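Local coordinates for protein macrophage receptor MARCO (Mus musculus, PDB 2OYA) that probably recognises ligands as a macrophage scavenger receptor, through basic and acidic clusters on its C-terminal cysteine-rich domain, at residues 18-23 with 84-89; 30-35 with 89-94; 37-42 with 97-102; 67-72 with 76-81. All coordinates share one frame; numbering follows the deposited sequence. Where two conformers were deposited one is given.

In the fold
The four contacts tie the scavenger receptor cysteine-rich domain together at different depths. Contact 3 is the most central and is buried. It packs helix 36-45 on strand 98-101 through apolar side chains alone. Contact 4 is also buried but lies further out, and closes a short loop with the Cys71-Cys81 disulfide. Contacts 1 and 2 are partly buried and share His89. Contacts 1, 2 and 4 all draw on the long loop between strands 64-66 and 98-101. Contact 1 is an aromatic stack, whereas contact 2 is a disulfide with acidic side chains beside it. Each of these two has a sulfate on a backbone N-H. Contact 4 is nested within the loops closed by the other three.

Contact 1: 18-23 with 84-89; sequences AEVYYN and NSWGNH. With SO4 (sulfate ion), chain C.
Tyr22 and Trp86 lie face to face in an offset stack. The planes of the Tyr22 ring and the five-membered ring of Trp86 are only 4° apart, with centroids separated by 4.2 Å. The overlap is along one side of each ring: Tyr22 CE1 sits 3.3 Å from Trp86 CG, and Tyr22 CD1 lies over the Trp86 CD2-CE3 bond. Tyr22 reaches across because its CG is anti to the backbone N (chi1 172°). In Trp86 a chi1 of -71° lays the indole along the Tyr22 ring. Trp86 CB, set by the turn backbone, lies over the same tyrosine face, a CH-pi contact 3.7 Å from the ring centroid. Val20 meets the far end of the indole at its edge, with CG2 3.8 Å from Trp86 CZ3. A type II turn from Ser85 to Asn88 carries the tryptophan. Trp86 N gives a hydrogen bond of 2.8 Å to O1 of a sulfate that probably came from the crystallisation solution. Trp65 of strand 64-66 packs against Val20 and Trp86, and meets the Tyr22 ring edge-to-face. Trp79 also meets the Trp86 ring. The contact thus joins the outer strand 17-22 of the mixed sheet to the loop that follows strand 64-66.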
# COMPACT_ATOMS: atom_id res chain seq x y z
N ALA A 18 -3.97 -2.50 1.05
CA ALA A 18 -3.17 -1.66 0.15
C ALA A 18 -3.14 -2.28 -1.25
O ALA A 18 -2.69 -3.43 -1.43
CB ALA A 18 -1.73 -1.50 0.69
N GLU A 19 -3.60 -1.52 -2.24
CA GLU A 19 -3.55 -1.99 -3.64
C GLU A 19 -2.76 -1.05 -4.53
O GLU A 19 -2.64 0.13 -4.23
CB GLU A 19 -4.95 -2.25 -4.20
CG GLU A 19 -5.65 -3.39 -3.43
CD GLU A 19 -6.95 -3.85 -4.05
OE1 GLU A 19 -7.53 -4.81 -3.49
OE2 GLU A 19 -7.38 -3.29 -5.09
N VAL A 20 -2.20 -1.60 -5.61
CA VAL A 20 -1.30 -0.87 -6.48
C VAL A 20 -1.69 -1.17 -7.93
O VAL A 20 -2.11 -2.29 -8.23
CB VAL A 20 0.20 -1.22 -6.18
CG1 VAL A 20 0.50 -2.71 -6.44
CG2 VAL A 20 1.15 -0.36 -6.95
N TYR A 21 -1.59 -0.16 -8.79
CA TYR A 21 -1.98 -0.28 -10.19
C TYR A 21 -0.73 -0.45 -11.06
O TYR A 21 0.11 0.46 -11.16
CB TYR A 21 -2.78 0.97 -10.60
CG TYR A 21 -3.51 0.82 -11.91
CD1 TYR A 21 -4.71 0.10 -12.00
CD2 TYR A 21 -3.00 1.39 -13.08
CE1 TYR A 21 -5.38 -0.03 -13.22
CE2 TYR A 21 -3.67 1.27 -14.30
CZ TYR A 21 -4.85 0.56 -14.36
OH TYR A 21 -5.52 0.43 -15.58
N TYR A 22 -0.60 -1.62 -11.67
CA TYR A 22 0.59 -1.96 -12.45
C TYR A 22 0.13 -2.82 -13.63
O TYR A 22 -0.80 -3.62 -13.50
CB TYR A 22 1.58 -2.71 -11.56
CG TYR A 22 2.79 -3.28 -12.25
CD1 TYR A 22 3.97 -2.54 -12.36
CD2 TYR A 22 2.76 -4.58 -12.77
CE1 TYR A 22 5.11 -3.09 -13.00
CE2 TYR A 22 3.87 -5.13 -13.41
CZ TYR A 22 5.04 -4.38 -13.52
OH TYR A 22 6.13 -4.94 -14.13
N ASN A 23 0.78 -2.64 -14.77
CA ASN A 23 0.37 -3.32 -16.00
C ASN A 23 -1.13 -3.27 -16.24
O ASN A 23 -1.75 -4.27 -16.62
CB ASN A 23 0.90 -4.76 -16.07
CG ASN A 23 1.00 -5.27 -17.50
OD1 ASN A 23 1.25 -4.50 -18.43
ND2 ASN A 23 0.79 -6.57 -17.69
N ASN A 84 10.84 -6.91 -4.31
CA ASN A 84 10.95 -7.95 -5.33
C ASN A 84 10.62 -7.35 -6.70
O ASN A 84 9.99 -6.29 -6.78
CB ASN A 84 9.98 -9.11 -5.05
CG ASN A 84 10.53 -10.15 -4.08
OD1 ASN A 84 9.95 -11.24 -3.95
ND2 ASN A 84 11.62 -9.84 -3.40
N SER A 85 11.04 -8.03 -7.77
CA SER A 85 10.54 -7.76 -9.12
C SER A 85 9.01 -7.66 -9.04
O SER A 85 8.39 -8.41 -8.29
CB SER A 85 10.92 -8.89 -10.07
OG SER A 85 12.32 -8.99 -10.25
N TRP A 86 8.41 -6.75 -9.81
CA TRP A 86 6.95 -6.65 -9.87
C TRP A 86 6.37 -7.99 -10.31
O TRP A 86 6.84 -8.58 -11.30
CB TRP A 86 6.52 -5.57 -10.84
CG TRP A 86 6.77 -4.16 -10.39
CD1 TRP A 86 7.91 -3.41 -10.61
CD2 TRP A 86 5.87 -3.32 -9.69
NE1 TRP A 86 7.77 -2.16 -10.06
CE2 TRP A 86 6.52 -2.07 -9.49
CE3 TRP A 86 4.56 -3.49 -9.18
CZ2 TRP A 86 5.90 -1.00 -8.84
CZ3 TRP A 86 3.95 -2.41 -8.53
CH2 TRP A 86 4.62 -1.19 -8.37
N GLY A 87 5.39 -8.47 -9.55
CA GLY A 87 4.71 -9.72 -9.83
C GLY A 87 5.43 -10.99 -9.37
O GLY A 87 4.88 -12.08 -9.53
N ASN A 88 6.64 -10.84 -8.84
CA ASN A 88 7.43 -11.95 -8.29
C ASN A 88 7.14 -12.14 -6.80
O ASN A 88 7.63 -11.37 -5.97
CB ASN A 88 8.94 -11.73 -8.53
CG ASN A 88 9.83 -12.84 -7.94
OD1 ASN A 88 10.95 -12.58 -7.52
ND2 ASN A 88 9.34 -14.07 -7.93
N HIS A 89 6.35 -13.17 -6.46
CA HIS A 89 5.97 -13.44 -5.07
C HIS A 89 5.79 -14.94 -4.83
O HIS A 89 5.64 -15.72 -5.77
CB HIS A 89 4.65 -12.72 -4.74
CG HIS A 89 3.47 -13.28 -5.48
ND1 HIS A 89 2.71 -14.32 -4.98
CD2 HIS A 89 2.98 -13.02 -6.71
CE1 HIS A 89 1.78 -14.64 -5.86
NE2 HIS A 89 1.92 -13.87 -6.92
S SO4 C . 11.25 -4.99 -12.09
O1 SO4 C . 10.01 -5.78 -11.94
O2 SO4 C . 11.85 -4.68 -10.79
O3 SO4 C . 12.19 -5.75 -12.90
O4 SO4 C . 10.94 -3.75 -12.81

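Contact 2: 30-35 with 89-94; sequences CDDDWD and HNCVHN. With SO4 (sulfate ion), chain D.
Cys30 and Cys91 are joined by a disulfide, with 2.0 Å between Cys30 SG and Cys91 SG. The chi3 of -80° is near the relaxed right-angle value. Along the Cys30 side chain, CB comes first, 3.0 Å from Cys91 SG. Cys30 CB also lies 3.7 Å from Cys91 CB. A first torsion of -173° then extends the Cys30 sulfur away from its own backbone N, out to the 89-94 loop and the bond with Cys91 SG. The Cys91 sulfur takes a different torsion, anti to its carbonyl carbon.

Asp32 stands beside the bridge. Its OD2 is 3.3 Å from Cys91 SG and 3.7 Å from Asn90 OD1. The carboxylate and the Asn90 amide are nearly perpendicular. Asp32 was deposited in two conformers, so these approaches describe one of them.

The loop also holds its own shape. Cys91 N gives a hydrogen bond of 2.9 Å to His89 ND1, and the N lies close to the imidazole plane. This helps hold the backbone at Cys91. Further along, His93 N gives a nearly straight bond of 2.8 Å to sulfate O4, at 173°.

The covalent link fixes the spacing of two loops that are irregular at the bridge. His93 is hydrogen-bonded at both ring nitrogens, to Asp96 OD2 and to Gly62 O. Both partners can act as acceptors. This is consistent with a doubly protonated, positively charged ring, which would suit the sulfate at its edge.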
# COMPACT_ATOMS: atom_id res chain seq x y z
N CYS A 30 1.92 -8.40 -1.06
CA CYS A 30 2.15 -9.41 -0.03
C CYS A 30 2.74 -8.78 1.24
O CYS A 30 3.55 -7.85 1.16
CB CYS A 30 3.05 -10.53 -0.57
SG CYS A 30 3.20 -11.88 0.62
N ASP A 31 2.35 -9.28 2.41
CA ASP A 31 2.79 -8.65 3.66
C ASP A 31 4.22 -9.04 4.11
O ASP A 31 4.67 -8.61 5.19
CB ASP A 31 1.78 -8.84 4.77
CG ASP A 31 1.74 -10.27 5.31
OD1 ASP A 31 2.52 -11.12 4.82
OD2 ASP A 31 0.94 -10.52 6.25
N ASP A 32 4.92 -9.84 3.30
CA ASP A 32 6.31 -10.23 3.61
C ASP A 32 7.15 -8.96 3.74
O ASP A 32 7.28 -8.21 2.77
CB ASP A 32 6.92 -11.08 2.49
CG ASP A 32 6.26 -12.45 2.32
OD1 ASP A 32 5.60 -12.95 3.26
OD2 ASP A 32 6.44 -13.03 1.23
N ASP A 33 7.72 -8.73 4.93
CA ASP A 33 8.58 -7.53 5.20
C ASP A 33 7.83 -6.20 5.16
O ASP A 33 8.45 -5.14 5.17
CB ASP A 33 9.78 -7.42 4.23
CG ASP A 33 10.74 -8.59 4.31
OD1 ASP A 33 10.89 -9.19 5.40
OD2 ASP A 33 11.37 -8.86 3.26
N TRP A 34 6.50 -6.25 5.11
CA TRP A 34 5.68 -5.04 5.04
C TRP A 34 5.68 -4.40 6.42
O TRP A 34 5.22 -5.01 7.38
CB TRP A 34 4.27 -5.38 4.58
CG TRP A 34 3.33 -4.21 4.43
CD1 TRP A 34 2.30 -3.86 5.26
CD2 TRP A 34 3.33 -3.26 3.36
NE1 TRP A 34 1.65 -2.75 4.77
CE2 TRP A 34 2.26 -2.36 3.61
CE3 TRP A 34 4.13 -3.08 2.22
CZ2 TRP A 34 1.97 -1.28 2.75
CZ3 TRP A 34 3.84 -2.01 1.35
CH2 TRP A 34 2.77 -1.12 1.64
N ASP A 35 6.22 -3.19 6.51
CA ASP A 35 6.39 -2.57 7.83
C ASP A 35 5.89 -1.11 7.84
O ASP A 35 5.36 -0.64 6.85
CB ASP A 35 7.85 -2.73 8.33
CG ASP A 35 8.85 -1.95 7.52
OD1 ASP A 35 10.07 -2.19 7.72
OD2 ASP A 35 8.46 -1.09 6.69
N HIS A 89 6.35 -13.17 -6.46
CA HIS A 89 5.97 -13.44 -5.07
C HIS A 89 5.79 -14.94 -4.83
O HIS A 89 5.64 -15.72 -5.77
CB HIS A 89 4.65 -12.72 -4.74
CG HIS A 89 3.47 -13.28 -5.48
ND1 HIS A 89 2.71 -14.32 -4.98
CD2 HIS A 89 2.98 -13.02 -6.71
CE1 HIS A 89 1.78 -14.64 -5.86
NE2 HIS A 89 1.92 -13.87 -6.92
N ASN A 90 5.80 -15.35 -3.57
CA ASN A 90 5.36 -16.69 -3.22
C ASN A 90 4.27 -16.58 -2.16
O ASN A 90 4.39 -17.09 -1.05
CB ASN A 90 6.54 -17.55 -2.74
CG ASN A 90 7.32 -16.91 -1.58
OD1 ASN A 90 7.03 -15.78 -1.13
ND2 ASN A 90 8.32 -17.64 -1.09
N CYS A 91 3.20 -15.86 -2.52
CA CYS A 91 2.14 -15.50 -1.58
C CYS A 91 0.75 -15.86 -2.09
O CYS A 91 0.55 -16.17 -3.28
CB CYS A 91 2.16 -13.99 -1.32
SG CYS A 91 3.72 -13.45 -0.59
N VAL A 92 -0.21 -15.80 -1.16
CA VAL A 92 -1.63 -15.91 -1.49
C VAL A 92 -2.33 -14.67 -0.94
O VAL A 92 -1.73 -13.92 -0.14
CB VAL A 92 -2.25 -17.21 -0.93
CG1 VAL A 92 -1.60 -18.43 -1.56
CG2 VAL A 92 -2.11 -17.28 0.58
N HIS A 93 -3.59 -14.45 -1.33
CA HIS A 93 -4.28 -13.22 -0.94
C HIS A 93 -4.63 -13.14 0.54
O HIS A 93 -4.87 -12.05 1.04
CB HIS A 93 -5.51 -12.93 -1.81
CG HIS A 93 -5.16 -12.46 -3.19
ND1 HIS A 93 -4.75 -11.16 -3.45
CD2 HIS A 93 -5.14 -13.11 -4.37
CE1 HIS A 93 -4.50 -11.04 -4.74
NE2 HIS A 93 -4.73 -12.20 -5.33
N ASN A 94 -4.62 -14.26 1.26
CA ASN A 94 -4.72 -14.19 2.73
C ASN A 94 -3.59 -13.36 3.38
O ASN A 94 -3.73 -12.88 4.51
CB ASN A 94 -4.76 -15.60 3.35
CG ASN A 94 -6.18 -16.18 3.43
OD1 ASN A 94 -7.17 -15.45 3.40
ND2 ASN A 94 -6.27 -17.50 3.49
S SO4 D . -6.26 -16.60 -3.04
O1 SO4 D . -7.04 -16.09 -4.17
O2 SO4 D . -6.86 -16.09 -1.81
O3 SO4 D . -6.37 -18.06 -3.02
O4 SO4 D . -4.84 -16.28 -3.12

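Contact 3: 37-42 with 97-102; sequences NDATVF and AGVECS
Phe42 and Val99 form the centre of this apolar contact. The two side chains cross at about a right angle, and both valine methyls touch the ring. Val99 CG2 is 3.8 Å from Phe42 CE2, and Val99 CG1 is 3.9 Å from Phe42 CD2. A chi1 of 176° swings the Phe42 ring out from the helix to the strand. Ala39, one turn earlier on the same side of the helix, adds a smaller contact. Its CB is 4.1 Å from Val99 CG1, so that one methyl meets both helix residues.

Sulfur packing is the second element. Cys101 SG lies near the plane of the Phe42 ring, at its edge, 4.5 Å from Phe42 CD2. The same sulfur is bonded to Cys43, so a disulfide links helix and strand just beyond the phenylalanine.

The helix is held by its own backbone bonds, such as Phe42 N to Asp38 O. The axes of the short segments pass 8.5 Å apart at an angle of 65°, so the helix runs steeply across the strand. Strand 98-101 is the middle strand of the antiparallel sheet, between 14-15 and 51-54. Helix 36-45 packs on it, and Ala18 of strand 17-22 touches both Phe42 and Val99.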
# COMPACT_ATOMS: atom_id res chain seq x y z
N ASN A 37 7.40 1.68 7.74
CA ASN A 37 8.10 2.52 6.76
C ASN A 37 7.45 2.37 5.40
O ASN A 37 7.18 3.37 4.72
CB ASN A 37 9.60 2.17 6.68
CG ASN A 37 10.38 2.65 7.89
OD1 ASN A 37 9.99 3.61 8.56
ND2 ASN A 37 11.48 1.97 8.18
N ASP A 38 7.16 1.13 5.02
CA ASP A 38 6.44 0.86 3.76
C ASP A 38 5.04 1.48 3.77
O ASP A 38 4.62 2.11 2.79
CB ASP A 38 6.30 -0.65 3.59
CG ASP A 38 7.63 -1.35 3.55
OD1 ASP A 38 8.59 -0.75 3.02
OD2 ASP A 38 7.71 -2.48 4.06
N ALA A 39 4.33 1.28 4.88
CA ALA A 39 2.98 1.81 5.07
C ALA A 39 2.97 3.35 4.95
O ALA A 39 2.06 3.93 4.35
CB ALA A 39 2.43 1.39 6.43
N THR A 40 3.97 3.99 5.56
CA THR A 40 4.09 5.45 5.51
C THR A 40 4.33 5.91 4.06
O THR A 40 3.74 6.90 3.63
CB THR A 40 5.19 5.95 6.47
OG1 THR A 40 4.79 5.65 7.81
CG2 THR A 40 5.42 7.47 6.36
N VAL A 41 5.18 5.21 3.32
CA VAL A 41 5.38 5.58 1.91
C VAL A 41 4.08 5.44 1.11
O VAL A 41 3.69 6.36 0.38
CB VAL A 41 6.54 4.82 1.24
CG1 VAL A 41 6.61 5.17 -0.25
CG2 VAL A 41 7.84 5.17 1.93
N PHE A 42 3.40 4.31 1.29
CA PHE A 42 2.14 4.07 0.59
C PHE A 42 1.14 5.17 0.94
O PHE A 42 0.53 5.76 0.05
CB PHE A 42 1.58 2.69 0.98
CG PHE A 42 0.23 2.39 0.39
CD1 PHE A 42 0.13 1.65 -0.80
CD2 PHE A 42 -0.95 2.83 1.01
CE1 PHE A 42 -1.13 1.37 -1.35
CE2 PHE A 42 -2.20 2.56 0.46
CZ PHE A 42 -2.29 1.82 -0.74
N ALA A 97 -1.29 -7.28 2.35
CA ALA A 97 -0.94 -6.25 3.31
C ALA A 97 -2.03 -5.18 3.37
O ALA A 97 -2.65 -4.85 2.36
CB ALA A 97 0.39 -5.63 2.92
N GLY A 98 -2.24 -4.63 4.56
CA GLY A 98 -3.10 -3.47 4.72
C GLY A 98 -2.37 -2.29 5.34
O GLY A 98 -1.19 -2.38 5.72
N VAL A 99 -3.08 -1.18 5.44
CA VAL A 99 -2.54 0.05 6.00
C VAL A 99 -3.61 0.73 6.84
O VAL A 99 -4.81 0.60 6.55
CB VAL A 99 -2.06 1.05 4.90
CG1 VAL A 99 -0.88 0.48 4.12
CG2 VAL A 99 -3.21 1.45 3.95
N GLU A 100 -3.16 1.45 7.88
CA GLU A 100 -3.97 2.46 8.55
C GLU A 100 -3.24 3.79 8.27
O GLU A 100 -2.16 4.03 8.82
CB GLU A 100 -4.05 2.21 10.06
CG GLU A 100 -4.96 3.22 10.79
CD GLU A 100 -4.82 3.17 12.31
OE1 GLU A 100 -5.72 2.63 12.97
OE2 GLU A 100 -3.79 3.65 12.83
N CYS A 101 -3.79 4.59 7.37
CA CYS A 101 -3.23 5.90 7.04
C CYS A 101 -3.87 6.96 7.89
O CYS A 101 -5.06 6.91 8.15
CB CYS A 101 -3.47 6.26 5.57
SG CYS A 101 -2.85 5.07 4.36
N SER A 102 -3.08 7.96 8.29
CA SER A 102 -3.61 9.10 9.05
C SER A 102 -2.76 10.34 8.78
O SER A 102 -1.67 10.22 8.22
CB SER A 102 -3.66 8.78 10.54
OG SER A 102 -2.35 8.62 11.05
OXT SER A 102 -3.16 11.46 9.10

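Contact 4: 67-72 with 76-81; sequences DNVNCR and NSLWDC
Cys71 and Cys81 form a disulfide, with Cys71 SG 2.0 Å from Cys81 SG and a chi3 of 104°. The CA atoms are the closest pair across the two segments. Leu78 packs against the bridge, its CD2 3.6 Å from Cys71 SG. The same methyl lies 4.1 Å from Val69 CG1, and the valine and leucine side chains cross at about a right angle. Val69 CG1 also rests 4.3 Å from Cys81 CB. At the exposed side, Arg72 bends at chi3, which brings NH2 to 3.8 Å from Asp80 O.

The next shell sets these groups in place. Residues 78-80 form a short 3-10 segment. It opens with an ST turn, in which Trp79 N gives a hydrogen bond of 3.0 Å to Ser77 OG. Backbone bonds from Asp80 N to Ser77 O and from Cys81 N to Leu78 O form the 3-10 turns that bring Cys81 round to the bridge. On the other segment, Asp38 OD1 of helix 36-45 accepts a bond from Cys71 N, which holds the cysteine backbone.

Helix 36-45 lies against this loop: Val41 touches Cys71, and Phe42 touches Leu78. Ile29 of strand 25-29 meets both Val69 and Leu78, so the cross-linked loop packs against both that helix and strand 25-29 of the mixed sheet.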
# COMPACT_ATOMS: atom_id res chain seq x y z
N ASP A 67 6.01 -7.75 -3.34
CA ASP A 67 6.41 -8.64 -2.24
C ASP A 67 7.78 -8.15 -1.76
O ASP A 67 8.54 -7.53 -2.53
CB ASP A 67 6.48 -10.09 -2.74
CG ASP A 67 6.65 -11.10 -1.62
OD1 ASP A 67 6.45 -10.75 -0.45
OD2 ASP A 67 6.93 -12.29 -1.93
N ASN A 68 8.07 -8.41 -0.49
CA ASN A 68 9.32 -7.99 0.14
C ASN A 68 9.64 -6.52 -0.08
O ASN A 68 10.78 -6.16 -0.39
CB ASN A 68 10.48 -8.89 -0.31
CG ASN A 68 10.18 -10.35 -0.08
OD1 ASN A 68 10.02 -11.12 -1.04
ND2 ASN A 68 10.01 -10.73 1.18
N VAL A 69 8.62 -5.67 0.10
CA VAL A 69 8.83 -4.23 0.02
C VAL A 69 9.71 -3.79 1.20
O VAL A 69 9.41 -4.12 2.36
CB VAL A 69 7.50 -3.46 0.01
CG1 VAL A 69 7.74 -1.95 -0.15
CG2 VAL A 69 6.58 -3.98 -1.12
N ASN A 70 10.78 -3.06 0.89
CA ASN A 70 11.72 -2.58 1.90
C ASN A 70 12.05 -1.11 1.72
O ASN A 70 13.18 -0.76 1.38
CB ASN A 70 12.98 -3.44 1.89
CG ASN A 70 12.81 -4.73 2.66
OD1 ASN A 70 12.90 -4.73 3.89
ND2 ASN A 70 12.58 -5.83 1.95
N CYS A 71 11.06 -0.25 1.96
CA CYS A 71 11.25 1.20 1.86
C CYS A 71 12.10 1.68 3.03
O CYS A 71 12.04 1.11 4.12
CB CYS A 71 9.90 1.93 1.94
SG CYS A 71 8.72 1.51 0.62
N ARG A 72 12.84 2.76 2.78
CA ARG A 72 13.56 3.48 3.83
C ARG A 72 12.55 4.23 4.70
O ARG A 72 12.78 4.43 5.89
CB ARG A 72 14.56 4.47 3.23
CG ARG A 72 15.72 3.81 2.47
CD ARG A 72 16.55 4.87 1.72
NE ARG A 72 15.91 5.41 0.51
CZ ARG A 72 15.82 4.78 -0.66
NH1 ARG A 72 16.30 3.55 -0.81
NH2 ARG A 72 15.24 5.38 -1.70
N ASN A 76 8.94 9.11 -1.83
CA ASN A 76 7.68 9.75 -2.21
C ASN A 76 6.73 8.77 -2.87
O ASN A 76 5.54 9.05 -3.00
CB ASN A 76 7.91 10.95 -3.12
CG ASN A 76 8.74 12.03 -2.45
OD1 ASN A 76 9.77 12.45 -3.00
ND2 ASN A 76 8.33 12.46 -1.26
N SER A 77 7.27 7.61 -3.25
CA SER A 77 6.55 6.61 -3.99
C SER A 77 7.07 5.21 -3.68
O SER A 77 8.28 5.02 -3.46
CB SER A 77 6.73 6.92 -5.48
OG SER A 77 6.30 5.86 -6.30
N LEU A 78 6.17 4.22 -3.68
CA LEU A 78 6.60 2.80 -3.58
C LEU A 78 7.47 2.40 -4.76
O LEU A 78 8.25 1.43 -4.68
CB LEU A 78 5.41 1.85 -3.53
CG LEU A 78 4.62 1.74 -2.22
CD1 LEU A 78 3.51 0.70 -2.37
CD2 LEU A 78 5.52 1.37 -1.06
N TRP A 79 7.31 3.11 -5.87
CA TRP A 79 8.11 2.83 -7.06
C TRP A 79 9.60 3.09 -6.75
O TRP A 79 10.48 2.46 -7.34
CB TRP A 79 7.62 3.65 -8.26
CG TRP A 79 6.50 2.99 -9.08
CD1 TRP A 79 6.59 2.54 -10.37
CD2 TRP A 79 5.12 2.77 -8.68
NE1 TRP A 79 5.37 2.04 -10.80
CE2 TRP A 79 4.46 2.16 -9.78
CE3 TRP A 79 4.40 3.00 -7.50
CZ2 TRP A 79 3.10 1.79 -9.74
CZ3 TRP A 79 3.04 2.63 -7.45
CH2 TRP A 79 2.41 2.03 -8.58
N ASP A 80 9.88 3.98 -5.79
CA ASP A 80 11.26 4.28 -5.37
C ASP A 80 11.81 3.32 -4.32
O ASP A 80 13.01 3.36 -4.00
CB ASP A 80 11.38 5.71 -4.85
CG ASP A 80 11.21 6.74 -5.93
OD1 ASP A 80 11.88 6.62 -6.98
OD2 ASP A 80 10.41 7.65 -5.73
N CYS A 81 10.96 2.44 -3.79
CA CYS A 81 11.40 1.49 -2.78
C CYS A 81 12.02 0.24 -3.35
O CYS A 81 11.61 -0.25 -4.40
CB CYS A 81 10.24 1.06 -1.90
SG CYS A 81 9.53 2.41 -1.03